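Local coordinates for protein peptidoglycan D,D-transpeptidase PbpA (PDB 3UN7) that probably cross-links the peptidoglycan of the mycobacterial cell wall as a penicillin-binding transpeptidase, and takes part in the regulation of cell length, at residues A[146-151]-A[181-186]; A[53-58]-A[112-117]; A[57-62]-A[152-157]. All coordinates share one frame; numbering follows the deposited sequence.

Contact 1: A[146-151]-A[181-186]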
ATOM      1  N   LEU A 146      -1.001  -5.712  -5.124  1.00 26.19           N
ATOM      2  CA  LEU A 146      -1.990  -5.155  -4.231  1.00 26.63           C
ATOM      3  C   LEU A 146      -2.531  -6.346  -3.456  1.00 26.13           C
ATOM      4  O   LEU A 146      -3.398  -7.063  -3.937  1.00 27.01           O
ATOM      5  CB  LEU A 146      -3.091  -4.469  -5.042  1.00 26.27           C
ATOM      6  CG  LEU A 146      -3.962  -3.423  -4.353  1.00 27.77           C
ATOM      7  CD1 LEU A 146      -3.134  -2.184  -3.989  1.00 27.49           C
ATOM      8  CD2 LEU A 146      -5.135  -3.039  -5.286  1.00 27.72           C
ATOM      9  N   VAL A 147      -1.952  -6.586  -2.290  1.00 26.03           N
ATOM     10  CA  VAL A 147      -2.252  -7.766  -1.476  1.00 26.10           C
ATOM     11  C   VAL A 147      -2.972  -7.363  -0.200  1.00 26.28           C
ATOM     12  O   VAL A 147      -2.589  -6.402   0.453  1.00 26.08           O
ATOM     13  CB  VAL A 147      -0.982  -8.571  -1.145  1.00 26.45           C
ATOM     14  CG1 VAL A 147      -1.315  -9.758  -0.234  1.00 25.92           C
ATOM     15  CG2 VAL A 147      -0.329  -9.092  -2.437  1.00 27.01           C
ATOM     16  N   SER A 148      -4.033  -8.090   0.136  1.00 27.30           N
ATOM     17  CA  SER A 148      -4.743  -7.872   1.401  1.00 27.72           C
ATOM     18  C   SER A 148      -4.945  -9.229   2.065  1.00 28.68           C
ATOM     19  O   SER A 148      -5.138 -10.240   1.377  1.00 28.68           O
ATOM     20  CB  SER A 148      -6.078  -7.150   1.159  1.00 27.62           C
ATOM     21  OG  SER A 148      -6.643  -6.697   2.384  1.00 29.00           O
ATOM     22  N   SER A 149      -4.868  -9.265   3.394  1.00 29.26           N
ATOM     23  CA  SER A 149      -4.947 -10.522   4.135  1.00 29.94           C
ATOM     24  C   SER A 149      -5.670 -10.263   5.471  1.00 30.33           C
ATOM     25  O   SER A 149      -5.408  -9.249   6.124  1.00 30.41           O
ATOM     26  CB  SER A 149      -3.536 -11.084   4.354  1.00 30.66           C
ATOM     27  OG  SER A 149      -3.541 -12.348   4.993  1.00 32.21           O
ATOM     28  N   PRO A 150      -6.623 -11.134   5.859  1.00 30.52           N
ATOM     29  CA  PRO A 150      -7.119 -12.312   5.143  1.00 30.61           C
ATOM     30  C   PRO A 150      -7.862 -11.863   3.885  1.00 29.66           C
ATOM     31  O   PRO A 150      -8.201 -10.690   3.762  1.00 28.72           O
ATOM     32  CB  PRO A 150      -8.097 -12.955   6.146  1.00 31.49           C
ATOM     33  CG  PRO A 150      -8.551 -11.812   7.021  1.00 32.30           C
ATOM     34  CD  PRO A 150      -7.319 -10.941   7.149  1.00 31.40           C
ATOM     35  N   SER A 151      -8.087 -12.783   2.953  1.00 30.53           N
ATOM     36  CA  SER A 151      -8.865 -12.480   1.759  1.00 30.17           C
ATOM     37  C   SER A 151     -10.033 -13.459   1.706  1.00 30.75           C
ATOM     38  O   SER A 151     -10.292 -14.159   2.681  1.00 32.43           O
ATOM     39  CB  SER A 151      -7.987 -12.569   0.517  1.00 30.44           C
ATOM     40  OG  SER A 151      -8.619 -11.962  -0.600  1.00 28.97           O
ATOM     41  N   THR A 181     -12.627  -6.561   3.085  1.00 30.71           N
ATOM     42  CA  THR A 181     -11.920  -5.281   3.058  1.00 30.45           C
ATOM     43  C   THR A 181     -10.631  -5.389   2.224  1.00 30.37           C
ATOM     44  O   THR A 181      -9.835  -6.332   2.391  1.00 30.62           O
ATOM     45  CB  THR A 181     -11.650  -4.752   4.491  1.00 31.30           C
ATOM     46  OG1 THR A 181     -12.896  -4.675   5.198  1.00 31.24           O
ATOM     47  CG2 THR A 181     -11.029  -3.353   4.467  1.00 30.15           C
ATOM     48  N   ASN A 182     -10.453  -4.449   1.295  1.00 29.46           N
ATOM     49  CA  ASN A 182      -9.186  -4.335   0.600  1.00 29.04           C
ATOM     50  C   ASN A 182      -8.330  -3.407   1.451  1.00 29.11           C
ATOM     51  O   ASN A 182      -8.401  -2.187   1.323  1.00 28.65           O
ATOM     52  CB  ASN A 182      -9.364  -3.790  -0.827  1.00 28.68           C
ATOM     53  CG  ASN A 182      -8.055  -3.691  -1.567  1.00 29.76           C
ATOM     54  OD1 ASN A 182      -6.988  -3.732  -0.951  1.00 30.54           O
ATOM     55  ND2 ASN A 182      -8.117  -3.560  -2.892  1.00 28.14           N
ATOM     56  N   ARG A 183      -7.549  -4.012   2.344  1.00 29.32           N
ATOM     57  CA  ARG A 183      -6.741  -3.281   3.317  1.00 29.34           C
ATOM     58  C   ARG A 183      -5.667  -2.397   2.679  1.00 29.15           C
ATOM     59  O   ARG A 183      -5.223  -1.431   3.294  1.00 29.26           O
ATOM     60  CB  ARG A 183      -6.095  -4.262   4.304  1.00 30.26           C
ATOM     61  CG  ARG A 183      -7.094  -4.836   5.290  1.00 29.80           C
ATOM     62  CD  ARG A 183      -6.514  -5.910   6.228  1.00 30.87           C
ATOM     63  NE  ARG A 183      -7.346  -6.004   7.431  1.00 30.30           N
ATOM     64  CZ  ARG A 183      -8.498  -6.666   7.522  1.00 32.94           C
ATOM     65  NH1 ARG A 183      -9.166  -6.632   8.671  1.00 35.14           N
ATOM     66  NH2 ARG A 183      -8.994  -7.352   6.482  1.00 31.23           N
ATOM     67  N   ALA A 184      -5.245  -2.734   1.464  1.00 28.43           N
ATOM     68  CA  ALA A 184      -4.186  -1.990   0.778  1.00 28.19           C
ATOM     69  C   ALA A 184      -4.600  -0.558   0.415  1.00 28.26           C
ATOM     70  O   ALA A 184      -3.755   0.337   0.373  1.00 28.14           O
ATOM     71  CB  ALA A 184      -3.764  -2.726  -0.471  1.00 28.25           C
ATOM     72  N   ILE A 185      -5.890  -0.360   0.141  1.00 27.70           N
ATOM     73  CA  ILE A 185      -6.392   0.940  -0.370  1.00 28.39           C
ATOM     74  C   ILE A 185      -7.622   1.506   0.321  1.00 28.87           C
ATOM     75  O   ILE A 185      -7.919   2.677   0.149  1.00 29.33           O
ATOM     76  CB  ILE A 185      -6.707   0.889  -1.875  1.00 27.67           C
ATOM     77  CG1 ILE A 185      -7.840  -0.121  -2.188  1.00 29.93           C
ATOM     78  CG2 ILE A 185      -5.442   0.586  -2.665  1.00 27.06           C
ATOM     79  CD1 ILE A 185      -8.373  -0.044  -3.638  1.00 28.34           C
ATOM     80  N   SER A 186      -8.358   0.672   1.050  1.00 30.70           N
ATOM     81  CA  SER A 186      -9.659   1.068   1.629  1.00 33.19           C
ATOM     82  C   SER A 186      -9.585   1.373   3.117  1.00 34.11           C
ATOM     83  O   SER A 186     -10.538   1.906   3.682  1.00 35.36           O
ATOM     84  CB  SER A 186     -10.716  -0.024   1.415  1.00 33.50           C
ATOM     85  OG  SER A 186     -11.033  -0.176   0.042  1.00 36.78           O
TER
HETATM   86  O   HOH W   1      -8.344  -8.065   3.754  1.00 28.62           O
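Ser148, near the end of strand 143-149, and Arg183, in the loop that leads toward helix 196-205, meet at the middle of this buried contact. The Ser148 hydroxyl lies anti to its own amide nitrogen (chi1 -168°), which directs OG at the facing loop, where it accepts a hydrogen bond from the backbone amide, Arg183 N to Ser148 OG, 2.8 Å long and moderately bent at 155°. The same oxygen donates to a water.

The Arg183 side chain then runs back along the end of the strand. Its CB sits 3.1 Å from Ser148 OG, CG still borders that hydroxyl, and CD reaches Ser149 O at 3.5 Å. From CG to NE the chain is extended, carrying the guanidinium beyond the strand to Pro150, whose CD lies over one face of the group, 4.0 Å from NH2. NE forms a salt bridge with Glu432, NH1 donates to Ala177 O, and NH2 serves both Ser178 O and the water, which lies in the guanidinium plane 2.9 Å from NH2. These bonds should hold the group's rotation firmly. The water is itself gripped four times: it accepts hydrogen bonds from Ser148 OG and Arg183 NH2 and donates to the carbonyl oxygens of Pro150 and Thr181.

At the other end the contact turns apolar. Leu146 CD1 touches Ala184 CB at 3.6 Å and Ile185 CG2 at 3.8 Å. A cis peptide before Pro150 turns the chain as the strand finishes. The arrangement belongs to the penicillin-binding transpeptidase fold: strand 143-149 is an outermost strand of the five-stranded antiparallel sheet, here joined to the loop that precedes the probable acylated serine, Ser193.

Contact 2: A[53-58]-A[112-117]; sequences EVYAPV and RIQQAG
Helices 53-58 and 112-117 cross at 115° with their axes 10.1 Å apart, and Val54 and Gln115 bring their CA atoms to 6.9 Å. This helix-helix crossing joins a helix of the N-terminal dimerisation-type region to helix 111-123, whose Ile113 packs on helix 446-458, the C-terminal helix of the transpeptidase fold.

Gln114 is the principal bridge. Its CG lies anti to the backbone nitrogen and points into the interface, where it touches both Val54 CG1, at 3.6 Å, and Tyr55 CE2, at 3.4 Å. A bend at chi2 then swings the carboxamide alongside the tyrosine, the amide and ring planes being almost parallel. From there NE2 donates to Val54 O over 3.0 Å, with an N-H...O angle of 158°. The acceptor lies in the amide plane of Gln114, whereas the donor stands above the carbonyl plane of Val54, 37° out of it. The kink in helix 53-58 helps to account for this bond: Val58 N turns to Tyr55 O, which probably leaves Val54 O available to the glutamine. Gln114 NE2 also donates to Leu146 O, and the two carbonyls together should fix the amide's orientation.

Gln115 crosses Val54 at about a right angle, its NE2 4.0 Å from Val54 CG2. Its amide is held by Asn51 through OE1 and by Asp119 through NE2. Val54 CG1 also lies over one face of the Tyr55 ring. In the plane of that ring, a water bridges the helices, 2.6 Å from Tyr55 OH and 2.7 Å from Gln115 OE1.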
ATOM      1  N   GLU A  53      -8.330 -16.016  -3.749  1.00 31.20           N
ATOM      2  CA  GLU A  53      -8.010 -15.213  -2.550  1.00 31.98           C
ATOM      3  C   GLU A  53      -6.868 -14.235  -2.830  1.00 30.22           C
ATOM      4  O   GLU A  53      -6.905 -13.061  -2.409  1.00 29.57           O
ATOM      5  CB  GLU A  53      -7.680 -16.097  -1.330  1.00 32.55           C
ATOM      6  CG  GLU A  53      -8.830 -16.993  -0.885  1.00 36.20           C
ATOM      7  CD  GLU A  53      -8.609 -17.644   0.480  1.00 38.28           C
ATOM      8  OE1 GLU A  53      -7.599 -17.342   1.151  1.00 44.04           O
ATOM      9  OE2 GLU A  53      -9.463 -18.466   0.893  1.00 45.88           O
ATOM     10  N   VAL A  54      -5.864 -14.721  -3.557  1.00 29.16           N
ATOM     11  CA  VAL A  54      -4.696 -13.921  -3.886  1.00 28.67           C
ATOM     12  C   VAL A  54      -5.066 -12.634  -4.633  1.00 27.92           C
ATOM     13  O   VAL A  54      -4.603 -11.553  -4.246  1.00 27.91           O
ATOM     14  CB  VAL A  54      -3.667 -14.705  -4.710  1.00 28.97           C
ATOM     15  CG1 VAL A  54      -2.500 -13.792  -5.101  1.00 27.63           C
ATOM     16  CG2 VAL A  54      -3.166 -15.914  -3.916  1.00 29.86           C
ATOM     17  N   TYR A  55      -5.898 -12.748  -5.675  1.00 27.15           N
ATOM     18  CA  TYR A  55      -6.246 -11.576  -6.514  1.00 26.96           C
ATOM     19  C   TYR A  55      -7.586 -10.910  -6.205  1.00 26.28           C
ATOM     20  O   TYR A  55      -7.981  -9.985  -6.900  1.00 25.06           O
ATOM     21  CB  TYR A  55      -6.173 -11.932  -8.013  1.00 27.22           C
ATOM     22  CG  TYR A  55      -4.774 -12.303  -8.433  1.00 28.48           C
ATOM     23  CD1 TYR A  55      -4.363 -13.633  -8.415  1.00 28.96           C
ATOM     24  CD2 TYR A  55      -3.855 -11.325  -8.828  1.00 28.51           C
ATOM     25  CE1 TYR A  55      -3.055 -14.006  -8.790  1.00 31.36           C
ATOM     26  CE2 TYR A  55      -2.548 -11.686  -9.222  1.00 28.99           C
ATOM     27  CZ  TYR A  55      -2.169 -13.023  -9.179  1.00 30.70           C
ATOM     28  OH  TYR A  55      -0.908 -13.396  -9.524  1.00 32.23           O
ATOM     29  N   ALA A  56      -8.293 -11.368  -5.172  1.00 26.71           N
ATOM     30  CA  ALA A  56      -9.560 -10.726  -4.783  1.00 26.73           C
ATOM     31  C   ALA A  56      -9.490  -9.191  -4.654  1.00 26.60           C
ATOM     32  O   ALA A  56     -10.390  -8.504  -5.110  1.00 25.86           O
ATOM     33  CB  ALA A  56     -10.129 -11.353  -3.517  1.00 27.78           C
ATOM     34  N   PRO A  57      -8.421  -8.642  -4.034  1.00 27.55           N
ATOM     35  CA  PRO A  57      -8.307  -7.185  -3.948  1.00 26.97           C
ATOM     36  C   PRO A  57      -8.214  -6.490  -5.314  1.00 26.87           C
ATOM     37  O   PRO A  57      -8.512  -5.294  -5.413  1.00 26.42           O
ATOM     38  CB  PRO A  57      -6.985  -6.999  -3.184  1.00 28.09           C
ATOM     39  CG  PRO A  57      -6.892  -8.217  -2.332  1.00 27.40           C
ATOM     40  CD  PRO A  57      -7.315  -9.293  -3.309  1.00 27.82           C
ATOM     41  N   VAL A  58      -7.795  -7.244  -6.337  1.00 25.81           N
ATOM     42  CA  VAL A  58      -7.683  -6.720  -7.682  1.00 25.29           C
ATOM     43  C   VAL A  58      -8.974  -7.009  -8.461  1.00 24.87           C
ATOM     44  O   VAL A  58      -9.582  -6.091  -8.994  1.00 24.17           O
ATOM     45  CB  VAL A  58      -6.431  -7.294  -8.422  1.00 25.74           C
ATOM     46  CG1 VAL A  58      -6.416  -6.859  -9.898  1.00 25.23           C
ATOM     47  CG2 VAL A  58      -5.161  -6.848  -7.743  1.00 25.64           C
ATOM     48  N   ARG A 112       4.074 -12.856 -10.217  1.00 30.48           N
ATOM     49  CA  ARG A 112       5.201 -13.289  -9.376  1.00 32.23           C
ATOM     50  C   ARG A 112       5.284 -12.446  -8.114  1.00 31.53           C
ATOM     51  O   ARG A 112       5.483 -12.973  -7.020  1.00 32.04           O
ATOM     52  CB  ARG A 112       6.528 -13.194 -10.132  1.00 33.43           C
ATOM     53  CG  ARG A 112       6.599 -14.060 -11.369  1.00 38.60           C
ATOM     54  CD  ARG A 112       7.988 -14.040 -11.989  1.00 44.63           C
ATOM     55  NE  ARG A 112       8.774 -15.211 -11.596  1.00 50.44           N
ATOM     56  CZ  ARG A 112       9.318 -16.085 -12.446  1.00 53.56           C
ATOM     57  NH1 ARG A 112       9.186 -15.923 -13.761  1.00 54.00           N
ATOM     58  NH2 ARG A 112      10.010 -17.120 -11.979  1.00 55.47           N
ATOM     59  N   ILE A 113       5.100 -11.137  -8.261  1.00 30.15           N
ATOM     60  CA  ILE A 113       5.192 -10.240  -7.116  1.00 29.71           C
ATOM     61  C   ILE A 113       3.964 -10.408  -6.208  1.00 29.28           C
ATOM     62  O   ILE A 113       4.106 -10.584  -5.006  1.00 29.06           O
ATOM     63  CB  ILE A 113       5.400  -8.769  -7.552  1.00 29.36           C
ATOM     64  CG1 ILE A 113       6.607  -8.680  -8.503  1.00 29.30           C
ATOM     65  CG2 ILE A 113       5.628  -7.839  -6.329  1.00 27.83           C
ATOM     66  CD1 ILE A 113       6.844  -7.272  -9.061  1.00 29.80           C
ATOM     67  N   GLN A 114       2.770 -10.386  -6.795  1.00 28.94           N
ATOM     68  CA  GLN A 114       1.526 -10.590  -6.041  1.00 28.47           C
ATOM     69  C   GLN A 114       1.578 -11.898  -5.224  1.00 28.75           C
ATOM     70  O   GLN A 114       1.236 -11.907  -4.038  1.00 28.45           O
ATOM     71  CB  GLN A 114       0.334 -10.612  -7.000  1.00 28.01           C
ATOM     72  CG  GLN A 114      -1.016 -10.735  -6.304  1.00 27.95           C
ATOM     73  CD  GLN A 114      -1.620  -9.389  -5.961  1.00 26.43           C
ATOM     74  OE1 GLN A 114      -1.038  -8.355  -6.256  1.00 27.69           O
ATOM     75  NE2 GLN A 114      -2.806  -9.400  -5.350  1.00 26.42           N
ATOM     76  N   GLN A 115       1.985 -12.987  -5.883  1.00 28.44           N
ATOM     77  CA  GLN A 115       2.086 -14.305  -5.262  1.00 29.52           C
ATOM     78  C   GLN A 115       3.106 -14.318  -4.129  1.00 30.02           C
ATOM     79  O   GLN A 115       2.821 -14.868  -3.069  1.00 30.21           O
ATOM     80  CB  GLN A 115       2.400 -15.399  -6.294  1.00 29.45           C
ATOM     81  CG  GLN A 115       2.186 -16.845  -5.784  1.00 31.87           C
ATOM     82  CD  GLN A 115       0.715 -17.163  -5.548  1.00 32.02           C
ATOM     83  OE1 GLN A 115      -0.116 -16.930  -6.423  1.00 32.77           O
ATOM     84  NE2 GLN A 115       0.386 -17.673  -4.354  1.00 31.73           N
ATOM     85  N   ALA A 116       4.262 -13.673  -4.326  1.00 30.21           N
ATOM     86  CA  ALA A 116       5.263 -13.577  -3.258  1.00 30.69           C
ATOM     87  C   ALA A 116       4.749 -12.801  -2.051  1.00 30.74           C
ATOM     88  O   ALA A 116       4.977 -13.194  -0.919  1.00 30.57           O
ATOM     89  CB  ALA A 116       6.554 -12.961  -3.778  1.00 31.24           C
ATOM     90  N   GLY A 117       4.051 -11.693  -2.291  1.00 30.30           N
ATOM     91  CA  GLY A 117       3.498 -10.906  -1.188  1.00 29.49           C
ATOM     92  C   GLY A 117       2.476 -11.725  -0.424  1.00 30.05           C
ATOM     93  O   GLY A 117       2.523 -11.805   0.809  1.00 30.02           O
TER
HETATM   94  O   HOH W   2      -0.091 -15.789  -8.867  1.00 36.00           O

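Contact 3: A[57-62]-A[152-157]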
ATOM      1  N   PRO A  57      -8.421  -8.642  -4.034  1.00 27.55           N
ATOM      2  CA  PRO A  57      -8.307  -7.185  -3.948  1.00 26.97           C
ATOM      3  C   PRO A  57      -8.214  -6.490  -5.314  1.00 26.87           C
ATOM      4  O   PRO A  57      -8.512  -5.294  -5.413  1.00 26.42           O
ATOM      5  CB  PRO A  57      -6.985  -6.999  -3.184  1.00 28.09           C
ATOM      6  CG  PRO A  57      -6.892  -8.217  -2.332  1.00 27.40           C
ATOM      7  CD  PRO A  57      -7.315  -9.293  -3.309  1.00 27.82           C
ATOM      8  N   VAL A  58      -7.795  -7.244  -6.337  1.00 25.81           N
ATOM      9  CA  VAL A  58      -7.683  -6.720  -7.682  1.00 25.29           C
ATOM     10  C   VAL A  58      -8.974  -7.009  -8.461  1.00 24.87           C
ATOM     11  O   VAL A  58      -9.582  -6.091  -8.994  1.00 24.17           O
ATOM     12  CB  VAL A  58      -6.431  -7.294  -8.422  1.00 25.74           C
ATOM     13  CG1 VAL A  58      -6.416  -6.859  -9.898  1.00 25.23           C
ATOM     14  CG2 VAL A  58      -5.161  -6.848  -7.743  1.00 25.64           C
ATOM     15  N   THR A  59      -9.397  -8.271  -8.518  1.00 24.55           N
ATOM     16  CA  THR A  59     -10.577  -8.606  -9.338  1.00 24.76           C
ATOM     17  C   THR A  59     -11.876  -8.108  -8.702  1.00 24.34           C
ATOM     18  O   THR A  59     -12.752  -7.628  -9.394  1.00 24.29           O
ATOM     19  CB  THR A  59     -10.699 -10.123  -9.621  1.00 24.69           C
ATOM     20  OG1 THR A  59     -10.897 -10.818  -8.394  1.00 28.00           O
ATOM     21  CG2 THR A  59      -9.447 -10.668 -10.342  1.00 26.43           C
ATOM     22  N   GLY A  60     -11.977  -8.234  -7.385  1.00 24.25           N
ATOM     23  CA  GLY A  60     -13.252  -8.175  -6.690  1.00 25.27           C
ATOM     24  C   GLY A  60     -14.129  -9.336  -7.147  1.00 25.59           C
ATOM     25  O   GLY A  60     -13.618 -10.379  -7.608  1.00 25.18           O
ATOM     26  N   PHE A  61     -15.442  -9.175  -7.020  1.00 25.70           N
ATOM     27  CA  PHE A  61     -16.372 -10.243  -7.430  1.00 26.23           C
ATOM     28  C   PHE A  61     -17.414  -9.749  -8.411  1.00 26.77           C
ATOM     29  O   PHE A  61     -17.629  -8.541  -8.576  1.00 25.88           O
ATOM     30  CB  PHE A  61     -17.030 -10.939  -6.216  1.00 25.99           C
ATOM     31  CG  PHE A  61     -17.899 -10.034  -5.369  1.00 27.20           C
ATOM     32  CD1 PHE A  61     -19.201  -9.726  -5.750  1.00 29.00           C
ATOM     33  CD2 PHE A  61     -17.428  -9.538  -4.162  1.00 27.53           C
ATOM     34  CE1 PHE A  61     -20.010  -8.919  -4.950  1.00 29.46           C
ATOM     35  CE2 PHE A  61     -18.225  -8.717  -3.362  1.00 25.77           C
ATOM     36  CZ  PHE A  61     -19.514  -8.409  -3.752  1.00 27.10           C
ATOM     37  N   TYR A  62     -18.033 -10.687  -9.106  1.00 27.30           N
ATOM     38  CA  TYR A  62     -19.134 -10.356  -9.969  1.00 28.67           C
ATOM     39  C   TYR A  62     -20.224 -11.362  -9.632  1.00 29.23           C
ATOM     40  O   TYR A  62     -20.077 -12.567  -9.877  1.00 29.00           O
ATOM     41  CB  TYR A  62     -18.681 -10.423 -11.429  1.00 29.26           C
ATOM     42  CG  TYR A  62     -19.706 -10.030 -12.468  1.00 31.73           C
ATOM     43  CD1 TYR A  62     -20.021  -8.696 -12.681  1.00 30.95           C
ATOM     44  CD2 TYR A  62     -20.301 -10.990 -13.295  1.00 32.52           C
ATOM     45  CE1 TYR A  62     -20.933  -8.314 -13.650  1.00 33.10           C
ATOM     46  CE2 TYR A  62     -21.225 -10.617 -14.276  1.00 34.08           C
ATOM     47  CZ  TYR A  62     -21.534  -9.271 -14.449  1.00 34.37           C
ATOM     48  OH  TYR A  62     -22.441  -8.854 -15.412  1.00 35.44           O
ATOM     49  N   TYR A 152     -10.741 -13.503   0.584  1.00 29.97           N
ATOM     50  CA  TYR A 152     -11.929 -14.332   0.444  1.00 29.89           C
ATOM     51  C   TYR A 152     -11.947 -14.908  -0.963  1.00 29.33           C
ATOM     52  O   TYR A 152     -11.175 -14.485  -1.820  1.00 28.78           O
ATOM     53  CB  TYR A 152     -13.193 -13.500   0.677  1.00 29.72           C
ATOM     54  CG  TYR A 152     -13.451 -12.505  -0.417  1.00 29.25           C
ATOM     55  CD1 TYR A 152     -14.369 -12.786  -1.439  1.00 28.34           C
ATOM     56  CD2 TYR A 152     -12.751 -11.299  -0.466  1.00 28.37           C
ATOM     57  CE1 TYR A 152     -14.579 -11.892  -2.479  1.00 27.92           C
ATOM     58  CE2 TYR A 152     -12.965 -10.396  -1.497  1.00 29.46           C
ATOM     59  CZ  TYR A 152     -13.872 -10.702  -2.500  1.00 28.15           C
ATOM     60  OH  TYR A 152     -14.091  -9.796  -3.511  1.00 29.47           O
ATOM     61  N   ASP A 153     -12.857 -15.836  -1.205  1.00 28.91           N
ATOM     62  CA  ASP A 153     -12.943 -16.487  -2.509  1.00 28.84           C
ATOM     63  C   ASP A 153     -14.108 -15.903  -3.331  1.00 27.82           C
ATOM     64  O   ASP A 153     -15.261 -16.219  -3.065  1.00 28.14           O
ATOM     65  CB  ASP A 153     -13.107 -17.994  -2.286  1.00 29.65           C
ATOM     66  CG  ASP A 153     -13.235 -18.772  -3.575  1.00 31.19           C
ATOM     67  OD1 ASP A 153     -13.180 -18.170  -4.664  1.00 29.86           O
ATOM     68  OD2 ASP A 153     -13.370 -20.014  -3.487  1.00 34.26           O
ATOM     69  N   PRO A 154     -13.810 -15.040  -4.329  1.00 26.69           N
ATOM     70  CA  PRO A 154     -14.896 -14.487  -5.156  1.00 26.25           C
ATOM     71  C   PRO A 154     -15.728 -15.531  -5.885  1.00 25.93           C
ATOM     72  O   PRO A 154     -16.823 -15.214  -6.308  1.00 25.93           O
ATOM     73  CB  PRO A 154     -14.151 -13.595  -6.167  1.00 25.19           C
ATOM     74  CG  PRO A 154     -12.889 -13.205  -5.425  1.00 25.47           C
ATOM     75  CD  PRO A 154     -12.503 -14.489  -4.737  1.00 26.27           C
ATOM     76  N   ASN A 155     -15.230 -16.767  -6.005  1.00 26.80           N
ATOM     77  CA  ASN A 155     -16.018 -17.845  -6.633  1.00 27.36           C
ATOM     78  C   ASN A 155     -17.305 -18.106  -5.880  1.00 28.21           C
ATOM     79  O   ASN A 155     -18.306 -18.506  -6.472  1.00 28.35           O
ATOM     80  CB  ASN A 155     -15.213 -19.141  -6.762  1.00 27.31           C
ATOM     81  CG  ASN A 155     -14.112 -19.018  -7.784  1.00 27.58           C
ATOM     82  OD1 ASN A 155     -14.386 -18.886  -8.981  1.00 26.46           O
ATOM     83  ND2 ASN A 155     -12.854 -19.019  -7.320  1.00 25.86           N
ATOM     84  N   LEU A 156     -17.272 -17.873  -4.573  1.00 28.89           N
ATOM     85  CA  LEU A 156     -18.457 -18.003  -3.724  1.00 29.91           C
ATOM     86  C   LEU A 156     -19.604 -17.087  -4.124  1.00 30.02           C
ATOM     87  O   LEU A 156     -20.783 -17.507  -4.156  1.00 30.65           O
ATOM     88  CB  LEU A 156     -18.079 -17.718  -2.269  1.00 30.36           C
ATOM     89  CG  LEU A 156     -17.338 -18.839  -1.525  1.00 33.50           C
ATOM     90  CD1 LEU A 156     -16.856 -18.355  -0.133  1.00 36.20           C
ATOM     91  CD2 LEU A 156     -18.188 -20.108  -1.405  1.00 37.46           C
ATOM     92  N   LEU A 157     -19.259 -15.829  -4.396  1.00 29.69           N
ATOM     93  CA  LEU A 157     -20.233 -14.806  -4.773  1.00 29.94           C
ATOM     94  C   LEU A 157     -20.615 -14.883  -6.257  1.00 29.43           C
ATOM     95  O   LEU A 157     -21.660 -14.383  -6.654  1.00 29.46           O
ATOM     96  CB  LEU A 157     -19.736 -13.416  -4.337  1.00 30.13           C
ATOM     97  CG  LEU A 157     -19.660 -13.402  -2.795  1.00 32.20           C
ATOM     98  CD1 LEU A 157     -19.151 -12.085  -2.223  1.00 35.91           C
ATOM     99  CD2 LEU A 157     -21.016 -13.731  -2.183  1.00 34.36           C
TER
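Tyr152 meets Phe61 at the rim of its ring: Tyr152 OH lies near the phenylalanine plane, 3.4 Å from Phe61 CD2, and the two side chains cross at about a right angle. With CG set between its backbone nitrogen and carbonyl carbon (chi1 69°), the tyrosine also brings OH to 3.7 Å from Gly60 C.

Asp153 is the N-cap of the short helix that follows. Its OD1 accepts two hydrogen bonds from Asn155, one from the backbone N at 2.8 Å, arriving from above the carboxylate plane, and one from ND2 on the syn lone pair. Asn155 ND2 also reaches Tyr49 O.

Pro154 rests against the backbone opposite, its CB 3.6 Å from Gly60 O and 3.9 Å from Phe61 CB. That carbonyl accepts in plane from Thr59 OG1 at 2.9 Å, within the turn where Gly60 leaves the helix with positive phi.

Farther along the helix, Leu157 lays CD1 over a face of the Phe61 ring, a CH-pi contact 3.7 Å from the centroid and 15° off the normal.

Elements of both regions surround the contact, the N-terminal one and the transpeptidase domain: helix 162-174 supplies Trp169 to Phe61 and Leu172 to Tyr152, Ala56 of helix 52-59 touches Tyr152, and strand 31-38 meets Thr59 through Leu33 and Ala34.

The three contacts form one cluster, with centres about 10 Å apart for contacts 1 and 2 and about 12 Å for the other pairs. Helix 52-59 is common ground: contacts 2 and 3 share Pro57 and Val58, and Pro57 also packs on Ser148 and Asn182 of contact 1. Along the chain, contact 2 closes before contact 1 opens, whereas contacts 1 and 3 alternate, in the order 57-62, 146-151, 152-157, 181-186. A bond from Ser151 OG to Glu53 O joins contacts 1 and 2. Together they tie the N-terminal dimerisation-type region to the edge of the transpeptidase sheet, so the junction of the two regions is built from several neighbouring contacts.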